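Local atomic coordinates of endonuclease 2 (Arabidopsis thaliana, PDB entry 4CXP), a protein that cleaves RNA and single-stranded DNA, and less readily double-stranded DNA, into 5'-phosphorylated products with the help of divalent metal ions. Residues 44-47 with 48-52; 65-69 with 70-74; 115-118 with 119-123. All coordinates share one frame; numbering follows the deposited sequence.

Contact 1 (44-47 with 48-52); sequences ADRV and KFRYH. With ZN (zinc ion), chain E; SO4 (sulfate ion), chain I; SO4 (sulfate ion), chain K.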
loop_
_atom_site.group_PDB
_atom_site.type_symbol
_atom_site.label_atom_id
_atom_site.label_comp_id
_atom_site.label_asym_id
_atom_site.label_seq_id
_atom_site.Cartn_x
_atom_site.Cartn_y
_atom_site.Cartn_z
ATOM N N ALA A 44 -8.058 8.862 -1.575
ATOM C CA ALA A 44 -8.911 7.998 -0.778
ATOM C C ALA A 44 -8.837 8.343 0.707
ATOM O O ALA A 44 -9.819 8.242 1.434
ATOM C CB ALA A 44 -8.577 6.540 -0.996
ATOM N N ASP A 45 -7.655 8.712 1.189
ATOM C CA ASP A 45 -7.554 9.102 2.595
ATOM C C ASP A 45 -8.377 10.358 2.905
ATOM O O ASP A 45 -8.859 10.493 4.024
ATOM C CB ASP A 45 -6.102 9.335 3.014
ATOM C CG ASP A 45 -5.369 8.094 3.407
ATOM O OD1 ASP A 45 -5.938 7.003 3.511
ATOM O OD2 ASP A 45 -4.151 8.249 3.609
ATOM N N ARG A 46 -8.564 11.219 1.911
ATOM C CA ARG A 46 -9.281 12.482 2.081
ATOM C C ARG A 46 -10.794 12.355 1.966
ATOM O O ARG A 46 -11.484 13.343 2.084
ATOM C CB ARG A 46 -8.773 13.514 1.077
ATOM C CG ARG A 46 -7.350 13.948 1.348
ATOM C CD ARG A 46 -7.007 15.197 0.557
ATOM N NE ARG A 46 -7.001 14.951 -0.881
ATOM C CZ ARG A 46 -7.961 15.321 -1.727
ATOM N NH1 ARG A 46 -9.044 15.985 -1.300
ATOM N NH2 ARG A 46 -7.820 15.036 -3.008
ATOM N N VAL A 47 -11.303 11.137 1.765
ATOM C CA VAL A 47 -12.756 10.888 1.785
ATOM C C VAL A 47 -13.164 9.897 2.878
ATOM O O VAL A 47 -14.282 9.396 2.891
ATOM C CB VAL A 47 -13.320 10.475 0.410
ATOM C CG1 VAL A 47 -13.109 11.605 -0.590
ATOM C CG2 VAL A 47 -12.737 9.169 -0.091
ATOM N N LYS A 48 -12.278 9.643 3.829
ATOM C CA LYS A 48 -12.585 8.753 4.954
ATOM C C LYS A 48 -13.798 9.177 5.759
ATOM O O LYS A 48 -14.449 8.321 6.359
ATOM C CB LYS A 48 -11.376 8.605 5.897
ATOM C CG LYS A 48 -10.322 7.651 5.387
ATOM C CD LYS A 48 -9.121 7.638 6.318
ATOM C CE LYS A 48 -8.063 6.650 5.852
ATOM N NZ LYS A 48 -6.832 6.774 6.675
ATOM N N PHE A 49 -14.063 10.475 5.832
ATOM C CA PHE A 49 -15.217 10.985 6.587
ATOM C C PHE A 49 -16.373 11.396 5.707
ATOM O O PHE A 49 -17.511 11.159 6.064
ATOM C CB PHE A 49 -14.774 12.101 7.533
ATOM C CG PHE A 49 -13.931 11.578 8.643
ATOM C CD1 PHE A 49 -14.524 10.975 9.734
ATOM C CD2 PHE A 49 -12.560 11.586 8.550
ATOM C CE1 PHE A 49 -13.764 10.451 10.753
ATOM C CE2 PHE A 49 -11.776 11.050 9.564
ATOM C CZ PHE A 49 -12.383 10.479 10.660
ATOM N N ARG A 50 -16.097 11.982 4.562
ATOM C CA ARG A 50 -17.176 12.286 3.615
ATOM C C ARG A 50 -17.858 11.003 3.144
ATOM O O ARG A 50 -19.074 10.972 2.982
ATOM C CB ARG A 50 -16.643 13.056 2.440
ATOM C CG ARG A 50 -16.426 14.524 2.766
ATOM C CD ARG A 50 -15.878 15.274 1.581
ATOM N NE ARG A 50 -14.490 14.951 1.303
ATOM C CZ ARG A 50 -13.824 15.393 0.242
ATOM N NH1 ARG A 50 -14.416 16.161 -0.660
ATOM N NH2 ARG A 50 -12.555 15.067 0.074
ATOM N N TYR A 51 -17.069 9.948 2.931
ATOM C CA TYR A 51 -17.561 8.603 2.587
ATOM C C TYR A 51 -17.209 7.705 3.754
ATOM O O TYR A 51 -16.232 6.956 3.724
ATOM C CB TYR A 51 -16.904 8.070 1.312
ATOM C CG TYR A 51 -17.187 8.797 0.016
ATOM C CD1 TYR A 51 -18.300 9.603 -0.174
ATOM C CD2 TYR A 51 -16.330 8.618 -1.061
ATOM C CE1 TYR A 51 -18.531 10.210 -1.406
ATOM C CE2 TYR A 51 -16.549 9.226 -2.286
ATOM C CZ TYR A 51 -17.648 10.020 -2.460
ATOM O OH TYR A 51 -17.877 10.616 -3.685
ATOM N N HIS A 52 -17.959 7.801 4.830
ATOM C CA HIS A 52 -17.516 7.171 6.064
ATOM C C HIS A 52 -17.509 5.630 5.950
ATOM O O HIS A 52 -16.689 4.956 6.581
ATOM C CB HIS A 52 -18.335 7.729 7.217
ATOM C CG HIS A 52 -17.682 7.633 8.559
ATOM N ND1 HIS A 52 -16.314 7.617 8.790
ATOM C CD2 HIS A 52 -18.267 7.566 9.777
ATOM C CE1 HIS A 52 -16.103 7.527 10.091
ATOM N NE2 HIS A 52 -17.268 7.501 10.711
HETATM ZN ZN ZN E . -5.295 4.704 3.341
HETATM S S SO4 I . -3.519 5.483 5.398
HETATM O O1 SO4 I . -3.510 6.967 5.695
HETATM O O2 SO4 I . -4.956 4.888 5.665
HETATM O O3 SO4 I . -2.329 4.906 6.151
HETATM O O4 SO4 I . -3.313 5.322 3.925
HETATM S S SO4 K . -12.241 16.049 -3.654
HETATM O O1 SO4 K . -11.489 15.514 -2.513
HETATM O O2 SO4 K . -13.389 16.826 -3.133
HETATM O O3 SO4 K . -12.736 14.962 -4.514
HETATM O O4 SO4 K . -11.369 16.940 -4.448
#
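Val47 O accepts a hydrogen bond from Tyr51 N at 2.8 Å, closing a turn over residues 47-51 within an irregular loop that sends side chains toward two separate sulfate ions. Toward the first, Lys48 runs back along Asp45. Its CG stands anti to its own carbonyl carbon (chi1 -79°), and the extended chain beyond it carries the methylenes past Asp45 O until CE lies 3.2 Å from Asp45 OD1. Lys48 NZ then donates to sulfate O2 at 2.8 Å, an oxygen that also coordinates the zinc ion. Asp45 OD1 binds the same zinc at 2.4 Å, alongside His58, His120 and Asp124. With an alanine in place of Lys48, the zinc-bound sulfate oxygen would probably lose its amine donor and Asp45 the aliphatic chain alongside it. Toward the second sulfate, Arg50 uses the edge of its guanidinium: NH1 donates to O2 and NH2 to O1. Arg46, lying alongside, donates from NH1 to the same O1. Arg50 NH2 also reaches Arg46 O at 2.9 Å in an almost straight bond (172°), coming from above the carbonyl plane. Val47 CG1 covers one guanidinium face, 3.6 Å from Arg50 NH2, while Val47 CG2 rests against Tyr51 CD2; the Tyr51 hydroxyl is held by Glu113. Residues 45-49 bind substrate, and the arrangement is consistent with cationic chains receiving phosphate-like anions, one of them directly on the metal.

Contact 2 (65-69 with 70-74); sequences ACSYQ and YNRDC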
loop_
_atom_site.group_PDB
_atom_site.type_symbol
_atom_site.label_atom_id
_atom_site.label_comp_id
_atom_site.label_asym_id
_atom_site.label_seq_id
_atom_site.Cartn_x
_atom_site.Cartn_y
_atom_site.Cartn_z
ATOM N N ALA A 65 -1.930 -13.306 15.550
ATOM C CA ALA A 65 -1.198 -14.409 14.959
ATOM C C ALA A 65 -0.622 -13.913 13.639
ATOM O O ALA A 65 -0.738 -12.751 13.308
ATOM C CB ALA A 65 -2.082 -15.642 14.789
ATOM N N CYS A 66 -0.028 -14.788 12.867
ATOM C CA CYS A 66 0.658 -14.390 11.641
ATOM C C CYS A 66 -0.075 -14.815 10.379
ATOM O O CYS A 66 0.506 -14.833 9.284
ATOM C CB CYS A 66 2.082 -14.920 11.655
ATOM S SG CYS A 66 3.014 -14.351 13.104
ATOM N N SER A 67 -1.374 -15.044 10.509
ATOM C CA SER A 67 -2.171 -15.547 9.413
ATOM C C SER A 67 -3.256 -14.571 8.987
ATOM O O SER A 67 -3.767 -13.771 9.775
ATOM C CB SER A 67 -2.751 -16.893 9.771
ATOM O OG SER A 67 -3.777 -16.734 10.666
ATOM N N TYR A 68 -3.607 -14.680 7.715
ATOM C CA TYR A 68 -4.722 -13.960 7.131
ATOM C C TYR A 68 -5.537 -14.938 6.296
ATOM O O TYR A 68 -4.982 -15.715 5.530
ATOM C CB TYR A 68 -4.240 -12.825 6.224
ATOM C CG TYR A 68 -5.312 -12.332 5.291
ATOM C CD1 TYR A 68 -6.349 -11.536 5.750
ATOM C CD2 TYR A 68 -5.330 -12.711 3.956
ATOM C CE1 TYR A 68 -7.374 -11.128 4.910
ATOM C CE2 TYR A 68 -6.337 -12.297 3.107
ATOM C CZ TYR A 68 -7.357 -11.502 3.580
ATOM O OH TYR A 68 -8.359 -11.055 2.736
ATOM N N GLN A 69 -6.853 -14.882 6.460
ATOM C CA GLN A 69 -7.787 -15.600 5.603
ATOM C C GLN A 69 -8.951 -14.675 5.291
ATOM O O GLN A 69 -9.538 -14.092 6.200
ATOM C CB GLN A 69 -8.319 -16.875 6.272
ATOM C CG GLN A 69 -7.247 -17.888 6.618
ATOM C CD GLN A 69 -7.775 -19.147 7.263
ATOM O OE1 GLN A 69 -7.212 -20.238 7.083
ATOM N NE2 GLN A 69 -8.839 -19.012 8.030
ATOM N N TYR A 70 -9.294 -14.551 4.011
ATOM C CA TYR A 70 -10.366 -13.648 3.593
ATOM C C TYR A 70 -11.666 -13.916 4.345
ATOM O O TYR A 70 -12.283 -13.010 4.901
ATOM C CB TYR A 70 -10.597 -13.756 2.090
ATOM C CG TYR A 70 -11.641 -12.800 1.551
ATOM C CD1 TYR A 70 -12.994 -13.107 1.600
ATOM C CD2 TYR A 70 -11.270 -11.589 0.995
ATOM C CE1 TYR A 70 -13.948 -12.225 1.117
ATOM C CE2 TYR A 70 -12.214 -10.709 0.508
ATOM C CZ TYR A 70 -13.542 -11.023 0.575
ATOM O OH TYR A 70 -14.485 -10.144 0.076
ATOM N N ASN A 71 -12.120 -15.155 4.343
ATOM C CA ASN A 71 -13.426 -15.397 4.942
ATOM C C ASN A 71 -13.450 -15.090 6.434
ATOM O O ASN A 71 -14.455 -14.594 6.944
ATOM C CB ASN A 71 -13.936 -16.808 4.633
ATOM C CG ASN A 71 -14.291 -16.983 3.169
ATOM O OD1 ASN A 71 -14.725 -16.042 2.498
ATOM N ND2 ASN A 71 -14.141 -18.201 2.673
ATOM N N ARG A 72 -12.345 -15.340 7.127
ATOM C CA ARG A 72 -12.282 -15.093 8.562
ATOM C C ARG A 72 -12.131 -13.590 8.852
ATOM O O ARG A 72 -12.747 -13.073 9.777
ATOM C CB ARG A 72 -11.046 -15.797 9.137
ATOM C CG ARG A 72 -11.016 -15.856 10.657
ATOM C CD ARG A 72 -9.722 -16.478 11.153
ATOM N NE ARG A 72 -8.578 -15.666 10.769
ATOM C CZ ARG A 72 -7.314 -16.085 10.710
ATOM N NH1 ARG A 72 -6.967 -17.327 11.028
ATOM N NH2 ARG A 72 -6.381 -15.235 10.310
ATOM N N ASP A 73 -11.292 -12.903 8.085
ATOM C CA ASP A 73 -10.800 -11.577 8.462
ATOM C C ASP A 73 -11.355 -10.427 7.648
ATOM O O ASP A 73 -11.293 -9.274 8.109
ATOM C CB ASP A 73 -9.268 -11.539 8.379
ATOM C CG ASP A 73 -8.592 -12.599 9.217
ATOM O OD1 ASP A 73 -9.086 -12.917 10.312
ATOM O OD2 ASP A 73 -7.545 -13.105 8.792
ATOM N N CYS A 74 -11.834 -10.682 6.429
ATOM C CA CYS A 74 -12.273 -9.574 5.609
ATOM C C CYS A 74 -13.715 -9.202 5.956
ATOM O O CYS A 74 -14.681 -9.702 5.373
ATOM C CB CYS A 74 -12.086 -9.830 4.130
ATOM S SG CYS A 74 -12.324 -8.274 3.244
#
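The backbone N of Tyr70 sits over one face of the Tyr68 ring, off its centre, 3.6 Å from Tyr68 CZ, while Asp73 OD2 approaches that ring obliquely near Tyr68 CD1. On the Tyr70 ring, Cys74 CB lies over one face and Asn71 OD1 in plane at the edge. The two tyrosines run side by side, and Tyr68 OH comes 3.4 Å from Tyr70 CD2 before finding its polar partner, Asp207, on helix 206-221. The Arg72 guanidinium is packed on a face and bonded at its edge. Gln69 NE2 lies over one face, its amide tilted 28° to the guanidinium. At the edge, Arg72 NH2 donates to Ser67 OG at 3.0 Å, close to the guanidinium plane. The bend of the Arg72 chain at chi3 (63°) turns NE and NH2 side-on to the neighbouring Asp73: NE bonds OD1 at 2.8 Å in a salt bridge, and NH2 uses the syn lone pair of OD2. That same OD2 takes a second donor, Gln69 N, at 3.0 Å from above the carboxylate plane, and Asp73 N returns a bond to Gln69 O at 2.8 Å. The reciprocal pair ties Gln69 to Asp73, and three N-H donors hold the carboxylate. The motif is a short helix, 70-73, whose N-cap residue, Gln69, gives its backbone N-H to the carboxylate of Asp73, the last helical residue, in a segment that probably contributes to substrate binding.

Contact 3 (115-118 with 119-123); sequences LLFV and SHFMG. With ZN (zinc ion), chain E.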
loop_
_atom_site.group_PDB
_atom_site.type_symbol
_atom_site.label_atom_id
_atom_site.label_comp_id
_atom_site.label_asym_id
_atom_site.label_seq_id
_atom_site.Cartn_x
_atom_site.Cartn_y
_atom_site.Cartn_z
ATOM N N LEU A 115 -10.633 4.104 -9.982
ATOM C CA LEU A 115 -9.193 4.142 -10.247
ATOM C C LEU A 115 -8.431 4.647 -9.026
ATOM O O LEU A 115 -7.398 4.084 -8.650
ATOM C CB LEU A 115 -8.913 5.026 -11.471
ATOM C CG LEU A 115 -7.432 5.238 -11.769
ATOM C CD1 LEU A 115 -6.693 3.924 -12.071
ATOM C CD2 LEU A 115 -7.283 6.239 -12.906
ATOM N N LEU A 116 -8.914 5.724 -8.423
ATOM C CA LEU A 116 -8.223 6.314 -7.290
ATOM C C LEU A 116 -8.273 5.413 -6.066
ATOM O O LEU A 116 -7.301 5.333 -5.309
ATOM C CB LEU A 116 -8.780 7.710 -6.993
ATOM C CG LEU A 116 -8.651 8.724 -8.135
ATOM C CD1 LEU A 116 -9.183 10.065 -7.684
ATOM C CD2 LEU A 116 -7.211 8.856 -8.635
ATOM N N PHE A 117 -9.391 4.733 -5.869
ATOM C CA PHE A 117 -9.498 3.771 -4.784
ATOM C C PHE A 117 -8.576 2.570 -5.019
ATOM O O PHE A 117 -7.847 2.179 -4.124
ATOM C CB PHE A 117 -10.943 3.279 -4.623
ATOM C CG PHE A 117 -11.855 4.190 -3.837
ATOM C CD1 PHE A 117 -11.508 4.640 -2.570
ATOM C CD2 PHE A 117 -13.109 4.539 -4.342
ATOM C CE1 PHE A 117 -12.380 5.407 -1.823
ATOM C CE2 PHE A 117 -13.982 5.308 -3.598
ATOM C CZ PHE A 117 -13.625 5.743 -2.341
ATOM N N VAL A 118 -8.594 1.975 -6.208
ATOM C CA VAL A 118 -7.778 0.808 -6.372
ATOM C C VAL A 118 -6.281 1.172 -6.266
ATOM O O VAL A 118 -5.499 0.386 -5.729
ATOM C CB VAL A 118 -8.195 0.044 -7.635
ATOM C CG1 VAL A 118 -7.549 0.633 -8.867
ATOM C CG2 VAL A 118 -7.880 -1.419 -7.476
ATOM N N SER A 119 -5.895 2.354 -6.735
ATOM C CA SER A 119 -4.513 2.774 -6.667
ATOM C C SER A 119 -4.070 2.931 -5.216
ATOM O O SER A 119 -3.009 2.458 -4.821
ATOM C CB SER A 119 -4.327 4.068 -7.453
ATOM O OG SER A 119 -4.581 3.836 -8.839
ATOM N N HIS A 120 -4.879 3.599 -4.419
ATOM C CA HIS A 120 -4.565 3.785 -3.013
ATOM C C HIS A 120 -4.592 2.455 -2.254
ATOM O O HIS A 120 -3.691 2.171 -1.468
ATOM C CB HIS A 120 -5.573 4.755 -2.379
ATOM C CG HIS A 120 -5.263 5.088 -0.964
ATOM N ND1 HIS A 120 -4.461 6.145 -0.612
ATOM C CD2 HIS A 120 -5.661 4.516 0.196
ATOM C CE1 HIS A 120 -4.365 6.195 0.707
ATOM N NE2 HIS A 120 -5.095 5.226 1.224
ATOM N N PHE A 121 -5.632 1.662 -2.462
ATOM C CA PHE A 121 -5.782 0.416 -1.713
ATOM C C PHE A 121 -4.736 -0.628 -2.094
ATOM O O PHE A 121 -4.289 -1.376 -1.224
ATOM C CB PHE A 121 -7.206 -0.126 -1.864
ATOM C CG PHE A 121 -8.267 0.744 -1.226
ATOM C CD1 PHE A 121 -8.033 1.438 -0.059
ATOM C CD2 PHE A 121 -9.521 0.837 -1.800
ATOM C CE1 PHE A 121 -9.018 2.228 0.505
ATOM C CE2 PHE A 121 -10.511 1.625 -1.237
ATOM C CZ PHE A 121 -10.251 2.323 -0.083
ATOM N N MET A 122 -4.315 -0.679 -3.356
ATOM C CA MET A 122 -3.200 -1.544 -3.706
ATOM C C MET A 122 -1.956 -1.137 -2.914
ATOM O O MET A 122 -1.150 -1.981 -2.516
ATOM C CB MET A 122 -2.915 -1.505 -5.193
ATOM C CG MET A 122 -1.871 -2.533 -5.616
ATOM S SD MET A 122 -2.390 -4.240 -5.359
ATOM C CE MET A 122 -3.490 -4.427 -6.763
ATOM N N GLY A 123 -1.776 0.157 -2.666
ATOM C CA GLY A 123 -0.729 0.581 -1.779
ATOM C C GLY A 123 -0.939 0.158 -0.341
ATOM O O GLY A 123 -0.058 -0.440 0.277
HETATM ZN ZN ZN E . -5.295 4.704 3.341
#
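Leu115 O and Ser119 N open the run of backbone hydrogen bonds at 3.0 Å, and the i to i+4 pattern continues from Leu116 to His120, Phe117 to Phe121 and Val118 to Met122, the regular ladder of an alpha-helix. To this ladder Ser119 adds a side-chain bond. With its OG anti to the carbonyl carbon (chi1 -65°), the hydroxyl folds back along the helix, and OG donates to Leu115 O at 2.8 Å. Leu115 O then accepts twice, from Ser119 OG and Ser119 N, one from each side of the carbonyl plane. Within the helix itself, this gives the buried hydroxyl an acceptor.

Apolar contact lies on another side of the helix. Phe117 and Phe121 are one turn apart and point the same way; their ring planes are almost parallel, at 10°, but offset until little of one ring lies over the other, with centroids 5.5 Å apart. The nearest atoms are Phe117 CD1 and Phe121 CE2, 3.4 Å apart. Around them Tyr92 stacks on Phe117, and His58 meets Phe121 edge-to-face.

Metal coordination is the third kind. His120 CG sits anti to its backbone N (chi1 -175°), which carries the imidazole off the helix and lets NE2 bind zinc at 2.2 Å. At the other nitrogen, ND1 is hydrogen-bonded to Cys41 O, and His6 stacks on the ring. Held at both nitrogens, the imidazole is probably restricted in rotation, and a buried, largely apolar helix presents it to the ion.

Overall arrangement
Contact 3 is core; contacts 1 and 2 lie nearer the surface. Contact 3 is buried throughout, its centre about 8 Å from that of the chain, against about 17 and 18 Å for the centres of contacts 1 and 2, which are only partly buried. Contacts 1 and 3 touch and share one zinc ion: the loop 44-52 brings Asp45 to it and helix 111-124 brings His120, while Ala44 packs on Phe117 and His120. Contact 2 stands apart, its nearest atoms about 14 Å from contact 1 and 11 Å from contact 3. Chemistry follows place: helix bonds and aromatic packing inside, anion-binding cations at the metal site, and a salt bridge with carboxylate-to-backbone bonding at a short, partly buried helix.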